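Local atomic coordinates of putative aminomethyltransferase (Leptospirillum rubarum, PDB entry 3TTG), a protein that probably binds a folate cofactor and transfers one-carbon groups as in the aminomethyltransferase (glycine cleavage T-protein) family, although its own substrate is not established. Residues A[57-62]-A[114-119]; A[48-53]-A[124-129]; A[62-67]-A[77-82]; A[53-58]-A[98-103]. All coordinates share one frame; numbering follows the deposited sequence.

Contacts 1 and 3 are buried, contact 2 is partly buried and contact 4 lies at the surface. All four gather around one five-stranded antiparallel sheet of the folate-binding domain. Contacts 1 and 4 both use helix 55-60, which meets helix 109-118 in the first and strand 99-103 in the second. Strand 99-103 is in turn a sheet neighbour of strand 48-51 from contact 2. Their chemistry follows their place. Contact 1 is apolar, with one bridging water. Contact 2 is regular backbone pairing. Contact 3, which shares Ile62 with contact 1, relies on serine and glutamine side chains, and contact 4 turns from aliphatic packing to hydrated charge.

Contact 1. Residues A[57-62]-A[114-119]; sequences NFLQGI and NHLKKY
The Phe58 ring presents its edge to the end of helix 109-118: CZ lies 3.3 Å from Leu116 O and CE1 3.5 Å from Tyr119 O, both oxygens near the ring plane, where they meet its C-H rim. The Tyr119 ring instead takes a methyl over one face, Ile62 CG2 standing 3.9 Å from the ring centroid and 30° off the normal in a CH-pi contact. At the edge of the His115 ring, a water in its plane sits 2.7 Å from NE2 and donates to Ile62 O. Between these groups, Leu116 CD2 receives Ile62 CD1 at 3.6 Å, the two side chains crossing at about a right angle, and Leu59 CD2 touches the same methyl. Phe58 reaches across because its CG stands opposite the backbone N (chi1 165°), and the ring also rests on Leu120 and Ala126. Replacing Phe58 with an alanine would probably open a gap beside the last helical turn and leave both carbonyl oxygens without their aromatic C-H neighbours. The arrangement is apolar helix-to-helix packing, in which helix 55-60 and helix 109-118, with the residues that follow them, meet above the five-stranded antiparallel sheet of the folate-binding domain, with Leu102 and Phe80 beneath them.

Contact 2. Residues A[48-53]-A[124-129]; sequences IFVEGE and TKAKIT
Lys127 and Glu51 form an antiparallel hydrogen-bonded pair, their side chains lying side by side and pointing the same way. From the lysine backbone outward, CB meets Glu51 CG at 3.9 Å, and CG passes Glu51 OE1 at 4.1 Å. There the chain bends (chi2 73°), so that CD and CE swing away from the glutamate; a second bend (chi4 83°) then turns NZ along its own strand. NZ at the tip donates to Ile128 O at 2.8 Å, from above the carbonyl plane, and makes a weak bond to Thr129 OG1. The ammonium thus stays 6.3 Å from Glu51 OE1, and no salt bridge forms. These residues ride on an edge pairing of the five-stranded antiparallel sheet: 127-130 is an outermost strand, and 48-51 continues on its other side to 99-103. Reciprocal backbone bonds join Phe49 with Thr129 and Glu51 with Lys127, the one from Phe49 N to Thr129 O being almost straight (177°). On the opposite face Val50 and Ile128 turn toward the helices; nearby, Ile48 CG2 meets Ile128 CG2 at 3.6 Å. Beyond the strands, Lys125 centres an inverse gamma turn, and its CD lies 3.7 Å from Glu53 OE1. Gly52 comes so close to this turn that a beta carbon would strike Lys125 O, and its own backbone angles likewise call for glycine.

Contact 3. Residues A[62-67]-A[77-82]; sequences IASQDI and YSFFLN
Ser64 and Phe79 exchange two hydrogen bonds: Ser64 N donates to Phe79 O at 2.9 Å, and Phe79 N donates to Ser64 OG at 3.1 Å. The serine hydroxyl can reach back because chi1 of 62° holds OG between its own backbone N and carbonyl carbon. Beside this pair, Gln65 N donates to Ser78 OG at 3.1 Å. The Gln65 side chain bends round so that NE2 meets Tyr77 O at 2.9 Å, nearly in line with the C=O bond and in the plane of the amide. Apolar contact is slighter: Ala63 CA lies over one face of the Phe80 ring, and Ala63 CB touches Phe80 CE1 at 4.0 Å.

A second shell fixes these groups. Ser78 OG in turn donates a hydrogen bond to Phe79 O, reaching that oxygen from the face opposite Ser64 N, so one carbonyl is held by two donors. Asp66 N bonds to Gln65 OE1 and fixes which way the amide is flipped. Ser64 OG is further tied to Gly252 O, while Lys257 NZ binds the carbonyl oxygens of Ala63 and Gln65. Where the chains diverge, one water bridges Ile62 O to Leu81 N, accepting from the latter at 2.8 Å, and the water shared with His115 donates to Leu81 O. The whole is an irregular loop, the segment following helix 55-60, laid in roughly opposed direction along strand 75-81, an outermost strand of the five-stranded antiparallel sheet, with one backbone bond, and serine and glutamine side chains making up most of the remaining polar links.

Contact 4. Residues A[53-58]-A[98-103]; sequences EDRKNF and DKIALF
Ile100 and Arg55 make the close part of this contact. The isoleucine CD1 sits 3.8 Å from Arg55 CG and equally near Arg55 O, so the first turn of helix 55-60 rests on this methyl. Lys56 folds over the same residue, its NZ passing 3.9 Å from Ile100 CG1, and Leu59 packs on it from the next turn.

Toward solvent the fit gives way to polar, hydrated contacts. With chi1 at 67° and an extended chain beyond, Arg55 carries its guanidinium above the backbone of Asp98. Asp98 O lies 3.3 Å above one face, offset toward the rim, and no hydrogen bond forms there. Asp98 OD1 is 4.0 Å from NH2, well out of the guanidinium plane; no N-H points at it, and the charges probably attract beyond salt-bridge range. A water at the guanidinium edge accepts from Arg55 NE at 2.9 Å and from Lys56 NZ, and gives a weak bond to Lys99 O. Arg55 NH1 is held by Gly52 O. A methionine in place of Arg55 is likely to leave Gly52 O without its guanidinium partner and the water without one of its two donors. This is helix-on-sheet packing: the helix that follows strand 48-51 folds back onto its neighbour 99-103 in the antiparallel sheet.

Contact 1. Residues A[57-62]-A[114-119]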
# COMPACT_ATOMS: atom_id res chain seq x y z
N ASN A 57 -0.04 -6.19 -23.99
CA ASN A 57 1.15 -5.51 -24.48
C ASN A 57 1.13 -4.01 -24.08
O ASN A 57 2.16 -3.41 -23.76
CB ASN A 57 1.23 -5.69 -26.01
CG ASN A 57 1.66 -7.09 -26.42
OD1 ASN A 57 2.00 -7.94 -25.59
ND2 ASN A 57 1.65 -7.38 -27.72
N PHE A 58 -0.05 -3.41 -24.21
CA PHE A 58 -0.27 -2.02 -23.86
C PHE A 58 0.15 -1.79 -22.37
O PHE A 58 1.01 -0.98 -22.09
CB PHE A 58 -1.73 -1.65 -24.13
CG PHE A 58 -2.20 -0.37 -23.50
CD1 PHE A 58 -1.56 0.83 -23.79
CD2 PHE A 58 -3.17 -0.38 -22.52
CE1 PHE A 58 -1.91 2.00 -23.10
CE2 PHE A 58 -3.55 0.80 -21.86
CZ PHE A 58 -2.91 1.98 -22.16
N LEU A 59 -0.42 -2.53 -21.46
CA LEU A 59 -0.12 -2.36 -20.04
C LEU A 59 1.27 -2.81 -19.67
O LEU A 59 1.91 -2.17 -18.85
CB LEU A 59 -1.16 -3.05 -19.17
CG LEU A 59 -2.56 -2.39 -19.20
CD1 LEU A 59 -3.52 -3.16 -18.30
CD2 LEU A 59 -2.50 -0.96 -18.74
N GLN A 60 1.78 -3.85 -20.31
CA GLN A 60 3.14 -4.35 -20.04
C GLN A 60 4.22 -3.30 -20.33
O GLN A 60 5.26 -3.29 -19.67
CB GLN A 60 3.40 -5.58 -20.93
CG GLN A 60 4.72 -6.30 -20.73
CD GLN A 60 4.75 -7.16 -19.47
OE1 GLN A 60 4.09 -6.90 -18.46
NE2 GLN A 60 5.59 -8.17 -19.49
N GLY A 61 3.98 -2.41 -21.31
CA GLY A 61 4.93 -1.37 -21.67
C GLY A 61 4.87 -0.16 -20.75
O GLY A 61 5.75 0.70 -20.79
N ILE A 62 3.91 -0.11 -19.83
CA ILE A 62 3.84 1.07 -18.95
C ILE A 62 3.91 0.73 -17.45
O ILE A 62 4.31 1.60 -16.68
CB ILE A 62 2.63 1.95 -19.25
CG1 ILE A 62 1.37 1.25 -19.06
CG2 ILE A 62 2.71 2.52 -20.69
CD1 ILE A 62 0.11 2.08 -19.48
N ASN A 114 -5.79 9.32 -17.32
CA ASN A 114 -5.04 10.19 -18.22
C ASN A 114 -3.62 9.66 -18.47
O ASN A 114 -3.09 9.80 -19.57
CB ASN A 114 -4.97 11.64 -17.67
CG ASN A 114 -6.30 12.39 -17.76
OD1 ASN A 114 -7.20 12.04 -18.52
ND2 ASN A 114 -6.45 13.46 -16.98
N HIS A 115 -3.00 9.14 -17.46
CA HIS A 115 -1.66 8.51 -17.60
C HIS A 115 -1.70 7.31 -18.51
O HIS A 115 -0.94 7.26 -19.47
CB HIS A 115 -1.09 8.11 -16.26
CG HIS A 115 0.28 7.48 -16.34
ND1 HIS A 115 1.40 8.25 -16.55
CD2 HIS A 115 0.65 6.18 -16.27
CE1 HIS A 115 2.42 7.39 -16.63
NE2 HIS A 115 2.01 6.13 -16.47
N LEU A 116 -2.67 6.43 -18.34
CA LEU A 116 -2.80 5.32 -19.31
C LEU A 116 -3.06 5.81 -20.74
O LEU A 116 -2.49 5.27 -21.69
CB LEU A 116 -3.96 4.42 -18.90
CG LEU A 116 -3.87 3.69 -17.53
CD1 LEU A 116 -5.05 2.74 -17.37
CD2 LEU A 116 -2.66 2.90 -17.40
N LYS A 117 -3.94 6.84 -20.92
CA LYS A 117 -4.30 7.33 -22.25
C LYS A 117 -3.14 8.01 -22.91
O LYS A 117 -3.05 7.93 -24.12
CB LYS A 117 -5.53 8.26 -22.20
CG LYS A 117 -6.77 7.48 -21.89
CD LYS A 117 -7.97 8.35 -21.86
CE LYS A 117 -9.21 7.51 -21.66
NZ LYS A 117 -10.46 8.33 -21.58
N LYS A 118 -2.22 8.58 -22.16
CA LYS A 118 -0.97 9.14 -22.69
C LYS A 118 -0.20 8.11 -23.55
O LYS A 118 0.47 8.49 -24.52
CB LYS A 118 -0.09 9.55 -21.49
CG LYS A 118 1.15 10.32 -21.81
CD LYS A 118 1.88 10.65 -20.55
CE LYS A 118 3.26 11.18 -20.85
NZ LYS A 118 3.94 11.66 -19.63
N TYR A 119 -0.28 6.81 -23.17
CA TYR A 119 0.42 5.72 -23.85
C TYR A 119 -0.47 4.89 -24.74
O TYR A 119 -0.01 3.92 -25.33
CB TYR A 119 1.12 4.84 -22.78
CG TYR A 119 2.26 5.60 -22.16
CD1 TYR A 119 3.54 5.56 -22.72
CD2 TYR A 119 2.11 6.24 -20.93
CE1 TYR A 119 4.60 6.20 -22.12
CE2 TYR A 119 3.18 6.91 -20.33
CZ TYR A 119 4.40 6.96 -20.97
OH TYR A 119 5.46 7.64 -20.42
O HOH W 1 4.15 4.41 -16.43

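Contact 2. Residues A[48-53]-A[124-129]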
# COMPACT_ATOMS: atom_id res chain seq x y z
N ILE A 48 -10.55 0.43 -12.36
CA ILE A 48 -10.32 0.73 -13.78
C ILE A 48 -10.15 -0.52 -14.55
O ILE A 48 -9.32 -1.37 -14.20
CB ILE A 48 -9.05 1.61 -13.95
CG1 ILE A 48 -9.05 2.85 -13.06
CG2 ILE A 48 -8.84 1.98 -15.43
CD1 ILE A 48 -10.32 3.81 -13.27
N PHE A 49 -10.90 -0.67 -15.64
CA PHE A 49 -10.77 -1.89 -16.45
C PHE A 49 -10.19 -1.59 -17.80
O PHE A 49 -10.46 -0.53 -18.38
CB PHE A 49 -12.13 -2.59 -16.58
CG PHE A 49 -12.54 -3.19 -15.24
CD1 PHE A 49 -12.20 -4.49 -14.91
CD2 PHE A 49 -13.03 -2.39 -14.22
CE1 PHE A 49 -12.54 -5.03 -13.66
CE2 PHE A 49 -13.37 -2.92 -12.97
CZ PHE A 49 -13.10 -4.23 -12.69
N VAL A 50 -9.36 -2.52 -18.29
CA VAL A 50 -8.74 -2.41 -19.61
C VAL A 50 -9.11 -3.65 -20.43
O VAL A 50 -8.81 -4.79 -20.05
CB VAL A 50 -7.23 -2.19 -19.56
CG1 VAL A 50 -6.69 -1.89 -20.97
CG2 VAL A 50 -6.88 -1.06 -18.60
N GLU A 51 -9.71 -3.42 -21.58
CA GLU A 51 -10.10 -4.47 -22.49
C GLU A 51 -9.53 -4.24 -23.85
O GLU A 51 -8.98 -3.17 -24.13
CB GLU A 51 -11.63 -4.53 -22.54
CG GLU A 51 -12.30 -3.45 -23.36
CD GLU A 51 -13.82 -3.43 -23.26
OE1 GLU A 51 -14.46 -3.06 -24.27
OE2 GLU A 51 -14.37 -3.78 -22.19
N GLY A 52 -9.59 -5.27 -24.68
CA GLY A 52 -9.15 -5.20 -26.07
C GLY A 52 -8.06 -6.19 -26.37
O GLY A 52 -7.39 -6.71 -25.47
N GLU A 53 -7.85 -6.44 -27.65
CA GLU A 53 -6.88 -7.42 -28.13
C GLU A 53 -5.44 -7.06 -27.74
O GLU A 53 -4.67 -7.96 -27.47
CB GLU A 53 -7.01 -7.57 -29.65
CG GLU A 53 -8.23 -8.41 -29.98
CD GLU A 53 -8.59 -8.37 -31.45
OE1 GLU A 53 -7.66 -8.17 -32.27
OE2 GLU A 53 -9.79 -8.48 -31.79
N THR A 124 -4.04 1.43 -31.28
CA THR A 124 -3.77 0.42 -30.26
C THR A 124 -5.17 -0.17 -29.91
O THR A 124 -6.11 0.58 -29.71
CB THR A 124 -2.97 0.99 -29.07
OG1 THR A 124 -1.65 1.23 -29.51
CG2 THR A 124 -2.93 0.03 -27.90
N LYS A 125 -5.30 -1.50 -29.90
CA LYS A 125 -6.58 -2.17 -29.66
C LYS A 125 -6.78 -2.39 -28.16
O LYS A 125 -6.64 -3.49 -27.66
CB LYS A 125 -6.64 -3.50 -30.43
CG LYS A 125 -6.52 -3.34 -31.92
CD LYS A 125 -6.65 -4.68 -32.63
CE LYS A 125 -6.47 -4.54 -34.14
NZ LYS A 125 -7.56 -3.74 -34.74
N ALA A 126 -7.03 -1.30 -27.44
CA ALA A 126 -7.29 -1.35 -26.01
C ALA A 126 -8.29 -0.24 -25.70
O ALA A 126 -8.28 0.77 -26.36
CB ALA A 126 -6.01 -1.19 -25.19
N LYS A 127 -9.12 -0.44 -24.71
CA LYS A 127 -10.13 0.51 -24.28
C LYS A 127 -10.13 0.55 -22.76
O LYS A 127 -10.01 -0.49 -22.13
CB LYS A 127 -11.54 0.10 -24.85
CG LYS A 127 -12.79 0.65 -24.13
CD LYS A 127 -13.05 2.15 -24.37
CE LYS A 127 -14.43 2.65 -23.94
NZ LYS A 127 -14.55 2.99 -22.49
N ILE A 128 -10.25 1.74 -22.17
CA ILE A 128 -10.24 1.92 -20.72
C ILE A 128 -11.63 2.29 -20.25
O ILE A 128 -12.26 3.14 -20.86
CB ILE A 128 -9.19 3.00 -20.32
CG1 ILE A 128 -7.77 2.57 -20.75
CG2 ILE A 128 -9.23 3.25 -18.80
CD1 ILE A 128 -6.93 3.72 -21.08
N THR A 129 -12.08 1.70 -19.15
CA THR A 129 -13.41 1.99 -18.54
C THR A 129 -13.26 2.19 -17.06
O THR A 129 -12.63 1.39 -16.40
CB THR A 129 -14.42 0.87 -18.80
OG1 THR A 129 -14.47 0.63 -20.22
CG2 THR A 129 -15.84 1.23 -18.28

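Contact 3. Residues A[62-67]-A[77-82]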
# COMPACT_ATOMS: atom_id res chain seq x y z
N ILE A 62 3.91 -0.11 -19.83
CA ILE A 62 3.84 1.07 -18.95
C ILE A 62 3.91 0.73 -17.45
O ILE A 62 4.31 1.60 -16.68
CB ILE A 62 2.63 1.95 -19.25
CG1 ILE A 62 1.37 1.25 -19.06
CG2 ILE A 62 2.71 2.52 -20.69
CD1 ILE A 62 0.11 2.08 -19.48
N ALA A 63 3.52 -0.48 -17.05
CA ALA A 63 3.61 -0.99 -15.69
C ALA A 63 5.05 -1.49 -15.46
O ALA A 63 5.66 -2.09 -16.37
CB ALA A 63 2.63 -2.14 -15.49
N SER A 64 5.54 -1.36 -14.24
CA SER A 64 6.86 -1.89 -13.89
C SER A 64 6.83 -3.41 -13.60
O SER A 64 7.86 -4.07 -13.60
CB SER A 64 7.46 -1.16 -12.70
OG SER A 64 6.66 -1.31 -11.55
N GLN A 65 5.63 -3.95 -13.33
CA GLN A 65 5.42 -5.34 -13.03
C GLN A 65 5.20 -6.15 -14.31
O GLN A 65 4.75 -5.62 -15.32
CB GLN A 65 4.21 -5.49 -12.09
CG GLN A 65 3.95 -6.93 -11.55
CD GLN A 65 5.13 -7.51 -10.84
OE1 GLN A 65 5.98 -8.20 -11.44
NE2 GLN A 65 5.26 -7.23 -9.57
N ASP A 66 5.60 -7.39 -14.29
CA ASP A 66 5.32 -8.35 -15.35
C ASP A 66 3.82 -8.79 -15.26
O ASP A 66 3.47 -9.56 -14.34
CB ASP A 66 6.21 -9.56 -15.22
CG ASP A 66 6.10 -10.48 -16.41
OD1 ASP A 66 5.10 -10.35 -17.18
OD2 ASP A 66 6.96 -11.35 -16.54
N ILE A 67 2.99 -8.22 -16.12
CA ILE A 67 1.53 -8.44 -16.24
C ILE A 67 1.24 -9.70 -17.09
O ILE A 67 0.21 -10.28 -16.90
CB ILE A 67 0.89 -7.14 -16.91
CG1 ILE A 67 1.09 -5.90 -16.04
CG2 ILE A 67 -0.60 -7.28 -17.30
CD1 ILE A 67 0.92 -6.09 -14.56
N TYR A 77 1.15 -6.52 -7.58
CA TYR A 77 1.38 -5.14 -7.28
C TYR A 77 2.26 -4.57 -8.39
O TYR A 77 3.17 -5.27 -8.89
CB TYR A 77 2.11 -5.04 -5.98
CG TYR A 77 2.23 -3.65 -5.45
CD1 TYR A 77 1.11 -2.95 -5.04
CD2 TYR A 77 3.47 -3.08 -5.22
CE1 TYR A 77 1.22 -1.70 -4.46
CE2 TYR A 77 3.59 -1.83 -4.65
CZ TYR A 77 2.47 -1.13 -4.29
OH TYR A 77 2.62 0.10 -3.70
N SER A 78 2.01 -3.37 -8.76
CA SER A 78 2.85 -2.68 -9.75
C SER A 78 2.96 -1.22 -9.46
O SER A 78 2.04 -0.61 -8.91
CB SER A 78 2.26 -2.81 -11.15
OG SER A 78 3.18 -2.38 -12.16
N PHE A 79 4.05 -0.63 -9.95
CA PHE A 79 4.20 0.79 -10.08
C PHE A 79 3.96 1.19 -11.53
O PHE A 79 4.06 0.39 -12.46
CB PHE A 79 5.61 1.25 -9.66
CG PHE A 79 5.85 1.12 -8.21
CD1 PHE A 79 5.23 1.97 -7.30
CD2 PHE A 79 6.64 0.09 -7.71
CE1 PHE A 79 5.40 1.80 -5.94
CE2 PHE A 79 6.78 -0.09 -6.34
CZ PHE A 79 6.22 0.79 -5.47
N PHE A 80 3.70 2.47 -11.69
CA PHE A 80 3.66 3.19 -12.97
C PHE A 80 4.65 4.30 -12.79
O PHE A 80 4.48 5.19 -11.93
CB PHE A 80 2.26 3.67 -13.33
CG PHE A 80 1.32 2.51 -13.58
CD1 PHE A 80 1.04 2.10 -14.87
CD2 PHE A 80 0.83 1.75 -12.53
CE1 PHE A 80 0.22 1.01 -15.10
CE2 PHE A 80 0.03 0.66 -12.76
CZ PHE A 80 -0.25 0.28 -14.03
N LEU A 81 5.74 4.20 -13.51
CA LEU A 81 6.82 5.18 -13.35
C LEU A 81 6.89 6.17 -14.45
O LEU A 81 6.34 5.94 -15.50
CB LEU A 81 8.16 4.43 -13.29
CG LEU A 81 8.22 3.21 -12.32
CD1 LEU A 81 9.52 2.47 -12.45
CD2 LEU A 81 8.03 3.60 -10.90
N ASN A 82 7.60 7.28 -14.20
CA ASN A 82 7.93 8.24 -15.23
C ASN A 82 9.21 7.74 -15.90
O ASN A 82 9.83 6.81 -15.39
CB ASN A 82 8.03 9.65 -14.62
CG ASN A 82 9.23 9.94 -13.77
OD1 ASN A 82 10.22 9.20 -13.72
ND2 ASN A 82 9.17 11.06 -13.12
O HOH W 2 6.53 2.03 -15.15
O HOH W 1 4.15 4.41 -16.43

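Contact 4. Residues A[53-58]-A[98-103]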
# COMPACT_ATOMS: atom_id res chain seq x y z
N GLU A 53 -7.85 -6.44 -27.65
CA GLU A 53 -6.88 -7.42 -28.13
C GLU A 53 -5.44 -7.06 -27.74
O GLU A 53 -4.67 -7.96 -27.47
CB GLU A 53 -7.01 -7.57 -29.65
CG GLU A 53 -8.23 -8.41 -29.98
CD GLU A 53 -8.59 -8.37 -31.45
OE1 GLU A 53 -7.66 -8.17 -32.27
OE2 GLU A 53 -9.79 -8.48 -31.79
N ASP A 54 -5.09 -5.76 -27.67
CA ASP A 54 -3.73 -5.31 -27.28
C ASP A 54 -3.66 -4.86 -25.82
O ASP A 54 -2.67 -4.24 -25.46
CB ASP A 54 -3.28 -4.14 -28.16
CG ASP A 54 -3.17 -4.47 -29.64
OD1 ASP A 54 -2.96 -5.66 -29.97
OD2 ASP A 54 -3.31 -3.55 -30.46
N ARG A 55 -4.60 -5.26 -24.96
CA ARG A 55 -4.58 -4.81 -23.56
C ARG A 55 -3.30 -5.21 -22.83
O ARG A 55 -2.79 -4.43 -22.04
CB ARG A 55 -5.82 -5.32 -22.79
CG ARG A 55 -5.88 -6.82 -22.59
CD ARG A 55 -7.23 -7.29 -22.12
NE ARG A 55 -7.26 -8.74 -21.90
CZ ARG A 55 -7.35 -9.68 -22.84
NH1 ARG A 55 -7.38 -9.35 -24.13
NH2 ARG A 55 -7.39 -10.96 -22.51
N LYS A 56 -2.77 -6.40 -23.10
CA LYS A 56 -1.64 -6.96 -22.36
C LYS A 56 -0.34 -6.26 -22.72
O LYS A 56 0.38 -5.83 -21.86
CB LYS A 56 -1.55 -8.49 -22.64
CG LYS A 56 -2.70 -9.30 -22.01
CD LYS A 56 -2.29 -10.10 -20.74
CE LYS A 56 -3.31 -11.15 -20.34
NZ LYS A 56 -4.12 -10.74 -19.15
N ASN A 57 -0.04 -6.19 -23.99
CA ASN A 57 1.15 -5.51 -24.48
C ASN A 57 1.13 -4.01 -24.08
O ASN A 57 2.16 -3.41 -23.76
CB ASN A 57 1.23 -5.69 -26.01
CG ASN A 57 1.66 -7.09 -26.42
OD1 ASN A 57 2.00 -7.94 -25.59
ND2 ASN A 57 1.65 -7.38 -27.72
N PHE A 58 -0.05 -3.41 -24.21
CA PHE A 58 -0.27 -2.02 -23.86
C PHE A 58 0.15 -1.79 -22.37
O PHE A 58 1.01 -0.98 -22.09
CB PHE A 58 -1.73 -1.65 -24.13
CG PHE A 58 -2.20 -0.37 -23.50
CD1 PHE A 58 -1.56 0.83 -23.79
CD2 PHE A 58 -3.17 -0.38 -22.52
CE1 PHE A 58 -1.91 2.00 -23.10
CE2 PHE A 58 -3.55 0.80 -21.86
CZ PHE A 58 -2.91 1.98 -22.16
N ASP A 98 -11.68 -11.45 -20.32
CA ASP A 98 -10.83 -10.78 -21.29
C ASP A 98 -10.58 -9.32 -20.83
O ASP A 98 -10.59 -8.42 -21.65
CB ASP A 98 -11.54 -10.81 -22.67
CG ASP A 98 -11.76 -12.22 -23.18
OD1 ASP A 98 -10.75 -12.94 -23.41
OD2 ASP A 98 -12.95 -12.61 -23.36
N LYS A 99 -10.43 -9.09 -19.52
CA LYS A 99 -10.18 -7.76 -18.97
C LYS A 99 -9.04 -7.76 -17.96
O LYS A 99 -8.85 -8.73 -17.24
CB LYS A 99 -11.43 -7.18 -18.28
CG LYS A 99 -12.47 -6.68 -19.24
CD LYS A 99 -13.58 -5.88 -18.53
CE LYS A 99 -14.80 -6.69 -18.15
NZ LYS A 99 -15.87 -6.59 -19.18
N ILE A 100 -8.30 -6.63 -17.89
CA ILE A 100 -7.29 -6.40 -16.85
C ILE A 100 -7.93 -5.40 -15.89
O ILE A 100 -8.46 -4.39 -16.36
CB ILE A 100 -5.91 -5.95 -17.40
CG1 ILE A 100 -5.29 -7.07 -18.29
CG2 ILE A 100 -4.94 -5.66 -16.24
CD1 ILE A 100 -4.09 -6.62 -19.26
N ALA A 101 -8.00 -5.71 -14.58
CA ALA A 101 -8.55 -4.79 -13.56
C ALA A 101 -7.41 -4.08 -12.86
O ALA A 101 -6.48 -4.74 -12.46
CB ALA A 101 -9.38 -5.56 -12.55
N LEU A 102 -7.45 -2.76 -12.74
CA LEU A 102 -6.43 -1.97 -12.12
C LEU A 102 -7.05 -1.17 -11.05
O LEU A 102 -8.06 -0.48 -11.27
CB LEU A 102 -5.70 -1.01 -13.14
CG LEU A 102 -5.05 -1.68 -14.33
CD1 LEU A 102 -4.63 -0.64 -15.37
CD2 LEU A 102 -3.86 -2.53 -13.90
N PHE A 103 -6.40 -1.17 -9.90
CA PHE A 103 -6.87 -0.40 -8.72
C PHE A 103 -5.77 0.58 -8.30
O PHE A 103 -4.91 0.25 -7.47
CB PHE A 103 -7.28 -1.30 -7.59
CG PHE A 103 -8.34 -2.27 -8.04
CD1 PHE A 103 -9.68 -2.03 -7.79
CD2 PHE A 103 -7.99 -3.48 -8.64
CE1 PHE A 103 -10.66 -2.92 -8.23
CE2 PHE A 103 -8.96 -4.40 -9.02
CZ PHE A 103 -10.30 -4.08 -8.87
O HOH W 3 -7.01 -10.14 -19.43